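Local coordinates for SusD homolog (Bacteroides thetaiotaomicron VPI-5482, PDB 3IV0), which probably binds sugars at the outer membrane of this gut bacterium, feeding a SusD-type glycan-uptake system, at residues 174-179 / 203-208. Sequence-based numbering, arbitrary orientation.
Sequences QPLLDD and GSVIAL. With EDO (1,2-ethanediol), chain E.
Leu177 carries the tight side of this contact, reaching from the short helix 174-178 to Val205 and Ile206 on helix 202-219. All three are buried. The CD2 methyl of Leu177 lies 3.8 Å from Val205 CG1, where the two side chains run alongside in opposite senses. The same CD2 sits 4.0 Å from Ile206 CG1, and here the side chains lie roughly perpendicular. Leu177 has CG anti to its carbonyl carbon (chi1 -61°), a setting from which CD2 points at the longer helix and CD1 lies alongside Ile206. Val205 divides its branches: CG1, anti to the backbone N (chi1 175°), serves Leu177, while CG2 meets Leu176 CD1 at 4.1 Å. The two segment axes come no closer than 10.0 Å, with N-to-C directions 136° apart. The contact thus packs a short helix on a long one within the helical, TPR-like part of a SusD-type fold. Helix 224-238 packs nearby through Leu234, and helix 117-142 through Ala125.

The Gln174 side is polar and looser. Gln174 is partly exposed, and Asp178 lies at the surface. Gln174 misses residues 203-208 but rests on Met209, one residue further along that helix. Its amide grips a 1,2-ethanediol, probably from the crystallisation liquor. Gln174 NE2 gives a hydrogen bond of 2.6 Å to O1 of the diol, and OE1 accepts one from O2. NE2 also donates to Asp178 OD1 at 3.0 Å, meeting it from above the carboxylate plane. In the crystal these three bonds probably hold the amide in one rotation; of them, only the one to Asp178 is within the protein. A leucine in place of Gln174 would probably leave Asp178 OD1 without this donor and the diol without its amide partners. Between the two segments themselves, cohesion rests on aliphatic side chains.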
loop_
_atom_site.group_PDB
_atom_site.type_symbol
_atom_site.label_atom_id
_atom_site.label_comp_id
_atom_site.label_asym_id
_atom_site.label_seq_id
_atom_site.Cartn_x
_atom_site.Cartn_y
_atom_site.Cartn_z
ATOM N N GLN A 174 1.421 12.709 -14.389
ATOM C CA GLN A 174 0.482 12.970 -15.473
ATOM C C GLN A 174 1.070 12.799 -16.890
ATOM O O GLN A 174 0.443 12.158 -17.727
ATOM C CB GLN A 174 -0.180 14.342 -15.304
ATOM C CG GLN A 174 -1.287 14.632 -16.284
ATOM C CD GLN A 174 -2.498 13.850 -16.024
ATOM O OE1 GLN A 174 -3.105 13.950 -14.955
ATOM N NE2 GLN A 174 -2.908 13.068 -17.005
ATOM N N PRO A 175 2.256 13.376 -17.166
ATOM C CA PRO A 175 2.839 13.209 -18.503
ATOM C C PRO A 175 3.110 11.764 -18.893
ATOM O O PRO A 175 3.105 11.435 -20.067
ATOM C CB PRO A 175 4.145 13.977 -18.399
ATOM C CG PRO A 175 3.925 14.960 -17.340
ATOM C CD PRO A 175 3.087 14.252 -16.330
ATOM N N LEU A 176 3.322 10.894 -17.921
ATOM C CA LEU A 176 3.530 9.490 -18.239
ATOM C C LEU A 176 2.306 8.892 -18.918
ATOM O O LEU A 176 2.422 7.953 -19.707
ATOM C CB LEU A 176 3.920 8.693 -16.989
ATOM C CG LEU A 176 5.113 9.177 -16.145
ATOM C CD1 LEU A 176 5.409 8.207 -14.997
ATOM C CD2 LEU A 176 6.378 9.426 -17.001
ATOM N N LEU A 177 1.125 9.405 -18.606
ATOM C CA LEU A 177 -0.083 8.990 -19.269
ATOM C C LEU A 177 -0.235 9.790 -20.569
ATOM O O LEU A 177 -0.403 9.209 -21.647
ATOM C CB LEU A 177 -1.291 9.197 -18.362
ATOM C CG LEU A 177 -1.335 8.434 -17.044
ATOM C CD1 LEU A 177 -2.660 8.714 -16.370
ATOM C CD2 LEU A 177 -1.036 6.933 -17.209
ATOM N N ASP A 178 -0.145 11.120 -20.483
ATOM C CA ASP A 178 -0.545 11.994 -21.583
ATOM C C ASP A 178 0.413 11.918 -22.759
ATOM O O ASP A 178 -0.030 11.983 -23.910
ATOM C CB ASP A 178 -0.588 13.458 -21.154
ATOM C CG ASP A 178 -1.697 13.775 -20.193
ATOM O OD1 ASP A 178 -2.582 12.936 -19.939
ATOM O OD2 ASP A 178 -1.680 14.931 -19.711
ATOM N N ASP A 179 1.702 11.773 -22.478
ATOM C CA ASP A 179 2.738 11.740 -23.539
ATOM C C ASP A 179 2.802 10.367 -24.193
ATOM O O ASP A 179 3.589 10.163 -25.120
ATOM C CB ASP A 179 4.141 11.980 -22.989
ATOM C CG ASP A 179 4.344 13.344 -22.403
ATOM O OD1 ASP A 179 3.457 14.202 -22.557
ATOM O OD2 ASP A 179 5.423 13.539 -21.788
ATOM N N GLY A 203 -1.062 0.992 -15.597
ATOM C CA GLY A 203 -1.944 0.758 -14.448
ATOM C C GLY A 203 -1.344 1.103 -13.106
ATOM O O GLY A 203 -2.021 1.656 -12.231
ATOM N N SER A 204 -0.050 0.869 -12.928
ATOM C CA SER A 204 0.644 1.269 -11.717
ATOM C C SER A 204 0.527 2.801 -11.523
ATOM O O SER A 204 0.226 3.310 -10.418
ATOM C CB SER A 204 2.117 0.921 -11.807
ATOM O OG SER A 204 2.350 -0.417 -12.179
ATOM N N VAL A 205 0.815 3.524 -12.606
ATOM C CA VAL A 205 0.751 4.972 -12.606
ATOM C C VAL A 205 -0.649 5.462 -12.275
ATOM O O VAL A 205 -0.805 6.345 -11.430
ATOM C CB VAL A 205 1.225 5.574 -13.947
ATOM C CG1 VAL A 205 1.022 7.090 -13.971
ATOM C CG2 VAL A 205 2.733 5.219 -14.212
ATOM N N ILE A 206 -1.664 4.881 -12.914
ATOM C CA ILE A 206 -3.028 5.310 -12.654
ATOM C C ILE A 206 -3.401 5.086 -11.188
ATOM O O ILE A 206 -3.972 5.987 -10.553
ATOM C CB ILE A 206 -4.007 4.576 -13.594
ATOM C CG1 ILE A 206 -3.806 5.037 -15.047
ATOM C CG2 ILE A 206 -5.460 4.832 -13.151
ATOM C CD1 ILE A 206 -4.442 4.104 -16.068
ATOM N N ALA A 207 -3.115 3.924 -10.633
ATOM C CA ALA A 207 -3.485 3.636 -9.253
ATOM C C ALA A 207 -2.827 4.608 -8.296
ATOM O O ALA A 207 -3.454 5.143 -7.372
ATOM C CB ALA A 207 -3.144 2.215 -8.883
ATOM N N LEU A 208 -1.538 4.873 -8.482
ATOM C CA LEU A 208 -0.826 5.801 -7.628
ATOM C C LEU A 208 -1.439 7.205 -7.703
ATOM O O LEU A 208 -1.652 7.871 -6.704
ATOM C CB LEU A 208 0.658 5.839 -7.986
ATOM C CG LEU A 208 1.492 6.857 -7.208
ATOM C CD1 LEU A 208 1.333 6.728 -5.686
ATOM C CD2 LEU A 208 2.960 6.817 -7.623
HETATM C C1 EDO E . -6.507 12.100 -15.723
HETATM O O1 EDO E . -5.240 12.067 -16.379
HETATM C C2 EDO E . -6.437 12.994 -14.489
HETATM O O2 EDO E . -5.153 12.850 -13.902
#